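Local atomic coordinates of V-type ATP synthase alpha chain (Thermoplasma volcanium, PDB entry 4O1S), a protein that is the intein of a V-type ATPase subunit A, a compact, nearly all-beta domain of the Hint (Hedgehog/intein) splicing family. Residues Ile45-Asp50 and Ser67-Lys72; Val12-Gly17 and Ile52-Tyr57; Lys4-Glu9 and Val89-Val94; Ser76-Ile81 and Gly142-Tyr147. All coordinates share one frame; numbering follows the deposited sequence.

Contact 1 of 4, residues Ile45-Asp50 and Ser67-Lys72; sequences IIHLKD and SRLLYK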
# COMPACT_ATOMS: atom_id res chain seq x y z
N ILE A 45 -3.70 -12.52 -10.78
CA ILE A 45 -3.77 -11.14 -11.26
C ILE A 45 -5.09 -10.82 -11.96
O ILE A 45 -5.65 -11.64 -12.71
CB ILE A 45 -2.58 -10.84 -12.19
CG1 ILE A 45 -1.28 -10.87 -11.40
CG2 ILE A 45 -2.73 -9.49 -12.83
CD1 ILE A 45 -0.07 -11.22 -12.23
N ILE A 46 -5.60 -9.62 -11.70
CA ILE A 46 -6.75 -9.18 -12.45
C ILE A 46 -6.32 -8.00 -13.28
O ILE A 46 -5.71 -7.04 -12.79
CB ILE A 46 -7.94 -8.76 -11.57
CG1 ILE A 46 -8.18 -9.77 -10.44
CG2 ILE A 46 -9.19 -8.58 -12.43
CD1 ILE A 46 -9.17 -9.21 -9.42
N HIS A 47 -6.63 -8.09 -14.56
CA HIS A 47 -6.41 -6.97 -15.43
C HIS A 47 -7.74 -6.23 -15.62
O HIS A 47 -8.75 -6.80 -16.04
CB HIS A 47 -5.79 -7.47 -16.75
CG HIS A 47 -5.43 -6.38 -17.70
ND1 HIS A 47 -5.11 -5.10 -17.28
CD2 HIS A 47 -5.36 -6.35 -19.05
CE1 HIS A 47 -4.84 -4.35 -18.33
NE2 HIS A 47 -4.99 -5.09 -19.42
N LEU A 48 -7.74 -4.96 -15.26
CA LEU A 48 -8.97 -4.20 -15.20
C LEU A 48 -9.31 -3.55 -16.53
O LEU A 48 -8.53 -2.75 -17.05
CB LEU A 48 -8.83 -3.10 -14.13
CG LEU A 48 -9.16 -3.42 -12.67
CD1 LEU A 48 -9.16 -4.92 -12.38
CD2 LEU A 48 -8.20 -2.71 -11.80
N LYS A 49 -10.48 -3.88 -17.08
CA LYS A 49 -10.99 -3.17 -18.25
C LYS A 49 -11.10 -1.64 -18.00
O LYS A 49 -10.58 -0.86 -18.79
CB LYS A 49 -12.31 -3.77 -18.74
CG LYS A 49 -12.99 -2.96 -19.83
CD LYS A 49 -12.57 -3.42 -21.22
CE LYS A 49 -13.60 -4.39 -21.83
NZ LYS A 49 -13.08 -5.80 -22.04
N ASP A 50 -11.74 -1.23 -16.90
CA ASP A 50 -11.70 0.18 -16.45
C ASP A 50 -10.72 0.32 -15.32
O ASP A 50 -10.93 -0.25 -14.24
CB ASP A 50 -13.03 0.64 -15.86
CG ASP A 50 -14.16 0.62 -16.85
OD1 ASP A 50 -13.90 0.76 -18.06
OD2 ASP A 50 -15.31 0.48 -16.39
N SER A 67 -5.05 2.69 -11.83
CA SER A 67 -4.49 1.36 -11.63
C SER A 67 -5.17 0.32 -12.52
O SER A 67 -6.40 0.25 -12.57
CB SER A 67 -4.65 0.96 -10.19
OG SER A 67 -3.65 0.03 -9.85
N ARG A 68 -4.36 -0.49 -13.21
CA ARG A 68 -4.89 -1.42 -14.22
C ARG A 68 -4.75 -2.89 -13.87
O ARG A 68 -5.43 -3.73 -14.45
CB ARG A 68 -4.33 -1.11 -15.62
CG ARG A 68 -4.79 0.28 -16.09
CD ARG A 68 -4.61 0.57 -17.58
NE ARG A 68 -3.23 0.48 -18.06
CZ ARG A 68 -2.36 1.49 -18.07
NH1 ARG A 68 -2.71 2.69 -17.60
NH2 ARG A 68 -1.13 1.30 -18.54
N LEU A 69 -3.87 -3.20 -12.92
CA LEU A 69 -3.69 -4.57 -12.43
C LEU A 69 -3.88 -4.65 -10.92
O LEU A 69 -3.43 -3.77 -10.19
CB LEU A 69 -2.30 -5.08 -12.74
CG LEU A 69 -1.95 -5.32 -14.20
CD1 LEU A 69 -0.74 -6.20 -14.24
CD2 LEU A 69 -3.09 -5.97 -14.92
N LEU A 70 -4.53 -5.72 -10.47
CA LEU A 70 -4.59 -6.04 -9.06
C LEU A 70 -3.95 -7.39 -8.91
O LEU A 70 -4.01 -8.22 -9.82
CB LEU A 70 -6.03 -6.13 -8.55
CG LEU A 70 -6.93 -4.92 -8.78
CD1 LEU A 70 -8.29 -5.20 -8.18
CD2 LEU A 70 -6.32 -3.67 -8.20
N TYR A 71 -3.34 -7.60 -7.75
CA TYR A 71 -2.65 -8.84 -7.43
C TYR A 71 -3.13 -9.39 -6.10
O TYR A 71 -3.44 -8.64 -5.15
CB TYR A 71 -1.13 -8.59 -7.42
CG TYR A 71 -0.30 -9.65 -6.71
CD1 TYR A 71 0.04 -10.84 -7.35
CD2 TYR A 71 0.15 -9.46 -5.40
CE1 TYR A 71 0.80 -11.81 -6.70
CE2 TYR A 71 0.92 -10.43 -4.75
CZ TYR A 71 1.23 -11.60 -5.41
OH TYR A 71 1.99 -12.55 -4.77
N LYS A 72 -3.20 -10.71 -6.03
CA LYS A 72 -3.47 -11.40 -4.78
C LYS A 72 -2.53 -12.58 -4.67
O LYS A 72 -2.44 -13.40 -5.59
CB LYS A 72 -4.92 -11.88 -4.73
CG LYS A 72 -5.22 -12.76 -3.53
CD LYS A 72 -6.66 -13.24 -3.52
CE LYS A 72 -6.77 -14.57 -2.80
NZ LYS A 72 -8.20 -14.94 -2.65

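Contact 2 of 4, residues Val12-Gly17 and Ile52-Tyr57; sequences VYLADG and IQIYSY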
# COMPACT_ATOMS: atom_id res chain seq x y z
N VAL A 12 -7.58 1.28 0.66
CA VAL A 12 -7.05 2.11 -0.40
C VAL A 12 -8.02 3.24 -0.63
O VAL A 12 -9.19 3.13 -0.27
CB VAL A 12 -6.84 1.32 -1.66
CG1 VAL A 12 -5.86 0.24 -1.37
CG2 VAL A 12 -8.11 0.72 -2.09
N TYR A 13 -7.54 4.35 -1.19
CA TYR A 13 -8.36 5.55 -1.31
C TYR A 13 -8.68 5.84 -2.77
O TYR A 13 -7.79 6.17 -3.56
CB TYR A 13 -7.68 6.73 -0.59
CG TYR A 13 -7.52 6.42 0.88
CD1 TYR A 13 -8.53 6.73 1.80
CD2 TYR A 13 -6.40 5.73 1.35
CE1 TYR A 13 -8.41 6.40 3.14
CE2 TYR A 13 -6.26 5.40 2.69
CZ TYR A 13 -7.27 5.73 3.58
OH TYR A 13 -7.17 5.41 4.92
N LEU A 14 -9.95 5.65 -3.14
CA LEU A 14 -10.37 5.92 -4.52
C LEU A 14 -10.70 7.39 -4.68
O LEU A 14 -11.07 8.08 -3.72
CB LEU A 14 -11.59 5.13 -4.95
CG LEU A 14 -11.73 3.64 -4.74
CD1 LEU A 14 -10.45 2.92 -5.07
CD2 LEU A 14 -12.18 3.38 -3.32
N ALA A 15 -10.58 7.87 -5.92
CA ALA A 15 -10.72 9.28 -6.22
C ALA A 15 -12.15 9.75 -6.05
O ALA A 15 -12.40 10.94 -5.84
CB ALA A 15 -10.21 9.57 -7.61
N ASP A 16 -13.10 8.82 -6.12
CA ASP A 16 -14.50 9.15 -5.92
C ASP A 16 -14.86 9.47 -4.46
O ASP A 16 -16.03 9.68 -4.15
CB ASP A 16 -15.40 8.04 -6.48
CG ASP A 16 -15.42 6.77 -5.62
OD1 ASP A 16 -14.53 6.60 -4.75
OD2 ASP A 16 -16.34 5.94 -5.84
N GLY A 17 -13.85 9.51 -3.58
CA GLY A 17 -14.04 9.82 -2.17
C GLY A 17 -14.18 8.58 -1.32
O GLY A 17 -13.99 8.61 -0.09
N ILE A 52 -8.78 1.44 -12.09
CA ILE A 52 -9.28 1.90 -10.83
C ILE A 52 -8.61 3.24 -10.59
O ILE A 52 -7.40 3.38 -10.79
CB ILE A 52 -9.01 0.87 -9.68
CG1 ILE A 52 -10.30 0.55 -8.95
CG2 ILE A 52 -8.01 1.36 -8.69
CD1 ILE A 52 -11.25 -0.31 -9.77
N GLN A 53 -9.39 4.24 -10.22
CA GLN A 53 -8.82 5.55 -10.02
C GLN A 53 -8.50 5.82 -8.55
O GLN A 53 -9.40 6.02 -7.72
CB GLN A 53 -9.73 6.60 -10.58
CG GLN A 53 -9.68 6.63 -12.06
CD GLN A 53 -10.60 7.67 -12.63
OE1 GLN A 53 -11.22 8.43 -11.89
NE2 GLN A 53 -10.70 7.72 -13.96
N ILE A 54 -7.21 5.84 -8.25
CA ILE A 54 -6.72 5.99 -6.90
C ILE A 54 -5.85 7.21 -6.72
O ILE A 54 -5.59 7.95 -7.66
CB ILE A 54 -5.85 4.81 -6.51
CG1 ILE A 54 -5.16 4.26 -7.75
CG2 ILE A 54 -6.68 3.75 -5.84
CD1 ILE A 54 -3.79 3.75 -7.46
N TYR A 55 -5.37 7.39 -5.49
CA TYR A 55 -4.52 8.53 -5.16
C TYR A 55 -3.07 8.14 -4.96
O TYR A 55 -2.76 7.30 -4.12
CB TYR A 55 -5.02 9.19 -3.90
CG TYR A 55 -6.29 9.97 -4.08
CD1 TYR A 55 -6.28 11.22 -4.72
CD2 TYR A 55 -7.51 9.48 -3.60
CE1 TYR A 55 -7.44 11.95 -4.89
CE2 TYR A 55 -8.67 10.20 -3.75
CZ TYR A 55 -8.64 11.44 -4.40
OH TYR A 55 -9.79 12.18 -4.57
N SER A 56 -2.19 8.74 -5.74
CA SER A 56 -0.76 8.52 -5.59
C SER A 56 -0.17 9.74 -4.95
O SER A 56 -0.86 10.73 -4.73
CB SER A 56 -0.09 8.30 -6.93
OG SER A 56 -0.50 7.09 -7.50
N TYR A 57 1.13 9.68 -4.66
CA TYR A 57 1.73 10.80 -3.97
C TYR A 57 3.01 11.13 -4.66
O TYR A 57 3.90 10.30 -4.75
CB TYR A 57 1.99 10.46 -2.50
CG TYR A 57 2.21 11.68 -1.62
CD1 TYR A 57 1.21 12.63 -1.47
CD2 TYR A 57 3.41 11.87 -0.95
CE1 TYR A 57 1.40 13.76 -0.66
CE2 TYR A 57 3.62 12.99 -0.15
CZ TYR A 57 2.61 13.93 -0.01
OH TYR A 57 2.80 15.04 0.78

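Contact 3 of 4, residues Lys4-Glu9 and Val89-Val94; sequences KAVSGE and VSVTPV. Unlike the reference sequence in segment 4-9: Ala5 (reference Cys). With SO4 (sulfate ion), chain F.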
# COMPACT_ATOMS: atom_id res chain seq x y z
N LYS A 4 6.45 -7.43 -2.88
CA LYS A 4 5.84 -6.38 -2.08
C LYS A 4 4.32 -6.49 -2.12
O LYS A 4 3.73 -6.53 -3.21
CB LYS A 4 6.28 -5.03 -2.60
CG LYS A 4 7.70 -4.75 -2.24
CD LYS A 4 8.11 -3.38 -2.67
CE LYS A 4 8.85 -3.45 -3.98
NZ LYS A 4 10.21 -2.86 -3.86
N ALA A 5 3.69 -6.54 -0.95
CA ALA A 5 2.23 -6.63 -0.87
C ALA A 5 1.70 -6.16 0.51
O ALA A 5 2.47 -5.93 1.45
CB ALA A 5 1.78 -8.07 -1.19
N VAL A 6 0.38 -6.02 0.62
CA VAL A 6 -0.25 -5.57 1.86
C VAL A 6 -1.39 -6.51 2.30
O VAL A 6 -1.89 -7.34 1.52
CB VAL A 6 -0.80 -4.14 1.71
CG1 VAL A 6 0.30 -3.18 1.24
CG2 VAL A 6 -1.97 -4.13 0.74
N SER A 7 -1.77 -6.39 3.56
CA SER A 7 -2.86 -7.19 4.09
C SER A 7 -4.16 -6.82 3.40
O SER A 7 -4.31 -5.70 2.89
CB SER A 7 -2.98 -6.99 5.60
OG SER A 7 -4.33 -7.09 5.99
N GLY A 8 -5.11 -7.74 3.41
CA GLY A 8 -6.34 -7.53 2.67
C GLY A 8 -7.21 -6.50 3.34
O GLY A 8 -8.20 -6.03 2.77
N GLU A 9 -6.84 -6.14 4.57
CA GLU A 9 -7.63 -5.22 5.38
C GLU A 9 -7.23 -3.80 5.07
O GLU A 9 -7.84 -2.86 5.56
CB GLU A 9 -7.43 -5.50 6.86
CG GLU A 9 -7.90 -6.89 7.27
CD GLU A 9 -9.42 -7.02 7.22
OE1 GLU A 9 -10.10 -5.98 7.44
OE2 GLU A 9 -9.92 -8.15 6.96
N VAL A 89 -0.46 0.07 9.07
CA VAL A 89 -0.59 -0.78 7.90
C VAL A 89 0.17 -2.09 8.19
O VAL A 89 1.18 -2.10 8.90
CB VAL A 89 -0.07 -0.07 6.64
CG1 VAL A 89 1.43 0.18 6.74
CG2 VAL A 89 -0.44 -0.84 5.37
N SER A 90 -0.37 -3.21 7.71
CA SER A 90 0.34 -4.48 7.81
C SER A 90 0.81 -4.81 6.41
O SER A 90 0.02 -4.79 5.44
CB SER A 90 -0.57 -5.60 8.37
OG SER A 90 -1.05 -5.32 9.68
N VAL A 91 2.10 -5.05 6.26
CA VAL A 91 2.63 -5.33 4.94
C VAL A 91 3.62 -6.48 4.97
O VAL A 91 4.05 -6.98 6.01
CB VAL A 91 3.32 -4.09 4.31
CG1 VAL A 91 2.32 -2.93 4.17
CG2 VAL A 91 4.52 -3.67 5.14
N THR A 92 3.94 -6.89 3.77
CA THR A 92 4.93 -7.90 3.51
C THR A 92 6.30 -7.35 3.94
O THR A 92 6.54 -6.15 3.85
CB THR A 92 4.85 -8.14 1.99
OG1 THR A 92 4.23 -9.41 1.72
CG2 THR A 92 6.17 -8.02 1.34
N PRO A 93 7.20 -8.22 4.44
CA PRO A 93 8.52 -7.76 4.91
C PRO A 93 9.34 -7.00 3.88
O PRO A 93 10.07 -6.09 4.30
CB PRO A 93 9.24 -9.06 5.28
CG PRO A 93 8.16 -9.96 5.68
CD PRO A 93 6.95 -9.62 4.82
N VAL A 94 9.22 -7.35 2.59
CA VAL A 94 9.99 -6.67 1.53
C VAL A 94 9.37 -5.36 1.03
O VAL A 94 10.01 -4.60 0.31
CB VAL A 94 10.33 -7.59 0.32
CG1 VAL A 94 11.26 -8.69 0.71
CG2 VAL A 94 9.09 -8.17 -0.30
S SO4 F . -4.86 -10.71 8.46
O1 SO4 F . -4.47 -9.29 8.44
O2 SO4 F . -4.74 -11.30 7.12
O3 SO4 F . -3.98 -11.43 9.39
O4 SO4 F . -6.25 -10.86 8.90

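Contact 4 of 4, residues Ser76-Ile81 and Gly142-Tyr147; sequences SYLVRI and GDFDVY. With SO4 (sulfate ion), chain F.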
# COMPACT_ATOMS: atom_id res chain seq x y z
N SER A 76 3.83 -15.67 4.27
CA SER A 76 3.96 -16.35 5.54
C SER A 76 4.15 -15.33 6.62
O SER A 76 4.06 -15.65 7.81
CB SER A 76 5.21 -17.23 5.51
OG SER A 76 4.96 -18.41 4.79
N TYR A 77 4.47 -14.11 6.20
CA TYR A 77 4.87 -13.09 7.14
C TYR A 77 4.18 -11.78 6.86
O TYR A 77 4.00 -11.40 5.70
CB TYR A 77 6.38 -12.87 7.09
CG TYR A 77 7.15 -14.10 7.43
CD1 TYR A 77 7.32 -14.48 8.74
CD2 TYR A 77 7.68 -14.90 6.43
CE1 TYR A 77 8.02 -15.63 9.06
CE2 TYR A 77 8.37 -16.05 6.73
CZ TYR A 77 8.54 -16.42 8.05
OH TYR A 77 9.23 -17.57 8.37
N LEU A 78 3.83 -11.09 7.93
CA LEU A 78 3.32 -9.74 7.84
C LEU A 78 4.06 -8.88 8.87
O LEU A 78 4.34 -9.34 10.00
CB LEU A 78 1.82 -9.73 8.13
CG LEU A 78 0.79 -9.36 7.07
CD1 LEU A 78 1.33 -9.34 5.65
CD2 LEU A 78 -0.43 -10.27 7.21
N VAL A 79 4.38 -7.65 8.49
CA VAL A 79 4.90 -6.64 9.42
C VAL A 79 3.80 -5.62 9.70
O VAL A 79 3.29 -4.98 8.78
CB VAL A 79 6.08 -5.92 8.80
CG1 VAL A 79 6.71 -4.97 9.83
CG2 VAL A 79 7.09 -6.94 8.25
N ARG A 80 3.42 -5.49 10.97
CA ARG A 80 2.33 -4.58 11.32
C ARG A 80 2.95 -3.39 11.98
O ARG A 80 3.71 -3.52 12.95
CB ARG A 80 1.33 -5.25 12.25
CG ARG A 80 1.11 -6.73 11.95
CD ARG A 80 -0.27 -7.13 12.33
NE ARG A 80 -0.60 -8.54 12.07
CZ ARG A 80 -1.43 -8.95 11.12
NH1 ARG A 80 -2.01 -8.06 10.30
NH2 ARG A 80 -1.70 -10.26 10.98
N ILE A 81 2.66 -2.22 11.42
CA ILE A 81 3.30 -0.98 11.84
C ILE A 81 2.28 -0.01 12.41
O ILE A 81 1.21 0.23 11.82
CB ILE A 81 3.96 -0.30 10.65
CG1 ILE A 81 4.96 -1.25 10.01
CG2 ILE A 81 4.62 1.01 11.08
CD1 ILE A 81 5.26 -0.93 8.58
N GLY A 142 2.09 -16.60 9.74
CA GLY A 142 0.76 -17.16 9.52
C GLY A 142 0.56 -17.58 8.06
O GLY A 142 1.53 -17.84 7.35
N ASP A 143 -0.69 -17.69 7.62
CA ASP A 143 -0.97 -18.01 6.21
C ASP A 143 -1.79 -16.87 5.61
O ASP A 143 -3.02 -16.94 5.49
CB ASP A 143 -1.67 -19.37 6.05
CG ASP A 143 -1.86 -19.78 4.55
OD1 ASP A 143 -0.95 -19.53 3.71
OD2 ASP A 143 -2.93 -20.37 4.23
N PHE A 144 -1.11 -15.80 5.24
CA PHE A 144 -1.84 -14.60 4.90
C PHE A 144 -2.07 -14.45 3.42
O PHE A 144 -1.19 -14.71 2.58
CB PHE A 144 -1.13 -13.38 5.44
CG PHE A 144 -0.68 -13.52 6.86
CD1 PHE A 144 -1.58 -13.38 7.90
CD2 PHE A 144 0.67 -13.76 7.16
CE1 PHE A 144 -1.15 -13.48 9.22
CE2 PHE A 144 1.11 -13.87 8.48
CZ PHE A 144 0.20 -13.73 9.51
N ASP A 145 -3.29 -14.04 3.11
CA ASP A 145 -3.60 -13.50 1.81
C ASP A 145 -3.02 -12.09 1.72
O ASP A 145 -3.25 -11.26 2.60
CB ASP A 145 -5.11 -13.42 1.65
CG ASP A 145 -5.72 -14.77 1.42
OD1 ASP A 145 -4.97 -15.69 1.02
OD2 ASP A 145 -6.94 -14.88 1.62
N VAL A 146 -2.27 -11.82 0.66
CA VAL A 146 -1.76 -10.47 0.50
C VAL A 146 -2.12 -9.93 -0.88
O VAL A 146 -2.41 -10.70 -1.80
CB VAL A 146 -0.23 -10.34 0.81
CG1 VAL A 146 0.04 -10.70 2.24
CG2 VAL A 146 0.59 -11.23 -0.10
N TYR A 147 -2.13 -8.61 -1.00
CA TYR A 147 -2.65 -7.92 -2.17
C TYR A 147 -1.75 -6.75 -2.55
O TYR A 147 -1.05 -6.17 -1.71
CB TYR A 147 -4.06 -7.39 -1.88
CG TYR A 147 -5.08 -8.46 -1.54
CD1 TYR A 147 -5.89 -8.99 -2.54
CD2 TYR A 147 -5.22 -8.96 -0.24
CE1 TYR A 147 -6.83 -9.96 -2.26
CE2 TYR A 147 -6.17 -9.94 0.05
CZ TYR A 147 -6.97 -10.45 -0.98
OH TYR A 147 -7.92 -11.43 -0.76
S SO4 F . -4.86 -10.71 8.46
O1 SO4 F . -4.47 -9.29 8.44
O2 SO4 F . -4.74 -11.30 7.12
O3 SO4 F . -3.98 -11.43 9.39
O4 SO4 F . -6.25 -10.86 8.90

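Contact 1 of 4, residues Ile45-Asp50 and Ser67-Lys72
Leu48 and Leu70 interlock on one face of this antiparallel pair: their side chains meet at about a right angle, and methyl CD2 of Leu48 sits against the branch point CG of Leu70 at 4.0 Å. The same methyl also reaches Ser67 O, so it fills the hollow between the carbonyl of Ser67 and the branched end of Leu70. Ile46 adds its far methyl, CD1, which lies 4.3 Å from CD1 of Leu70. Tyr26 of helix 22-31 covers both Ile46 and Leu70, making this the buried side. The two segments are the arms of a beta hairpin, strands 43-58 and 61-75, neighbours in the five-stranded sheet of the intein domain, with 61-75 its middle strand. Ile46 and Leu70 form a hydrogen-bonded pair, with reciprocal N-H to O bonds. On the other face, Leu69 is the bump. Its CD1 leans toward CG2 of Ile45 (4.1 Å), while CD2 reaches His47, 3.5 Å from His47 CA and oblique to the imidazole. Beyond Ile45, the edge of the Tyr71 ring, at its CD1, faces Ile45 CG1. His47 has CG opposite its own N (chi1 -176°), which carries the ring toward the carbonyl end of the residue and brings ND1 to Arg68 O. There ND1 donates to Arg68 O at 3.2 Å, the oxygen lying near the ring plane while ND1 stands above the plane of the carbonyl. Arg68 O is thus gripped twice, because Leu48 N binds it as well at 2.7 Å in an almost straight bond (173°).

Contact 2 of 4, residues Val12-Gly17 and Ile52-Tyr57
Tyr55 lays its ring along the backbone from Tyr13 to Ala15, and this is the closely packed part of the contact. The ring edge at CE2 meets Leu14 O, 3.2 Å away and near the ring plane, while Ala15 CA approaches obliquely and Ala15 CB stands 4.0 Å from Tyr55 CZ. At the root of the ring, Tyr55 CD2 touches CB of Tyr13 (4.1 Å). With CG opposite its carbonyl carbon (chi1 -73°), Tyr55 sends the ring alongside the other segment. Next to it along the strand, Ala15 N donates to Gln53 O at 2.8 Å; the companion bond from Tyr55 N to Tyr13 O is weak. These bonds flank the single bridge between Leu14 and Ile54, whose side chains meet through Leu14 CD1 and Ile54 CG2 (3.9 Å). The other side is looser. Gln53 is exposed and offers Ala15 little more than its CB, and at Asp16 and Gly17 the chain turns off into solvent. Tyr13 leads its hydroxyl away, to Gly161 O. Leu14 to Gly17 form a type I beta turn closed by Gly17 N on Leu14 O, the bend of the small hairpin of strands 11-13 and 19-21, which here rests across long strand 43-58 of the intein domain.

Contact 3 of 4, residues Lys4-Glu9 and Val89-Val94
Ala5 and Thr92, then Ser7 and Ser90, join two short stretches: residues 4-7 and 90-94 run nearly antiparallel, end-to-end directions 165° apart, with Thr92 N donating to Ala5 O at 2.9 Å and Ser7 N to Ser90 O at 3.0 Å, one bond on each flank of the single bridge between Val6 and Val91. At that bridge the valines meet methyl to methyl, Val6 CG1 to Val91 CG1 at 3.6 Å; in both, CG1 lies beside the residue's own N (chi1 -55° in Val6, -60° in Val91), which turns these methyls to each other. Thr92 packs against Lys4 and Ala5, its CG2 3.8 Å from Lys4 CA and its OG1 4.0 Å from CB of Ala5, which stands where the reference sequence has cysteine. The aliphatic part of Lys4 lies against Val94 O, nearest through CG (3.4 Å). At the other end, CB of Ser7 packs on CB of Ser90, whose hydroxyl turns to Arg80. Ser7 OG accepts from Glu9 N in an ST turn (3.0 Å) and bonds to O1 of a sulfate ion at 3.3 Å, which Arg80 also holds. Thr92-Pro93-Val94-His95 fits the TxxH pattern of intein block B, and its closeness to Ala5 is consistent with the family's upstream splice junction.

Contact 4 of 4, residues Ser76-Ile81 and Gly142-Tyr147
Phe144 holds its ring between Leu78 and Gly142: methyl CD2 of Leu78 lies over one face in a CH-pi contact, 3.5 Å from the ring centroid, and Gly142 C stands above the opposite face, offset toward the rim. The backbone of Ser76 and Tyr77 closes one edge, with Tyr77 N in the ring plane, 3.9 Å from Phe144 CD2, and Ser76 O beside CE2. The site is a pair of chain corners of the Hint fold, at Ser76 and Gly142, where strands 77-83 and 143-149 leave in different sheets; their segments 77-81 and 143-147 diverge at 71°. Next to the corners Gly142 N donates to Ser76 O at 2.9 Å, the donor standing above the carbonyl plane. In Phe144 CG is turned beside its own N (chi1 -46°), which carries the ring back along the chain toward Gly142 and the Ser76 corner. Arg80 comes to the ring from the opposite direction, its guanidinium almost perpendicular (88°) to it and Arg80 NH2 3.7 Å from Phe144 CE1. The extended arginine chain brings its head to a sulfate ion, probably from the crystallisation liquor: NH2 donates to O3 at 3.0 Å, and NH1 makes a weak bond to O1. Glu140 takes NE in a salt bridge and Ser90 OG takes NH1, so the head is fixed by protein as well as by the anion. Sulfate O3 also lies close to Phe144 CD1. Deeper in, Leu78 and Val146 run past each other in opposite senses, Leu78 CD1 lying 3.9 Å from Val146 CG1.

Contacts 3 and 4 lie together, centres about 6 Å apart, and share a sulfate ion; strands 6-7 and 143-149 neighbour each other in one sheet, 77-83 and 88-91 in another, so the pair ties two sheets together. Contacts 1 and 2 have centres about 14 Å apart on long strand 43-58. Contact 1 touches contact 4 where Lys72 packs on Tyr147, although their centres are about 21 Å apart; contact 2 lies across the chain's centre from contact 4. Along the chain, contacts 1 and 2 interleave inside the loop closed by contact 3, which in turn alternates with contact 4. This interlacing brings the N-terminal segment into the middle of the intein domain.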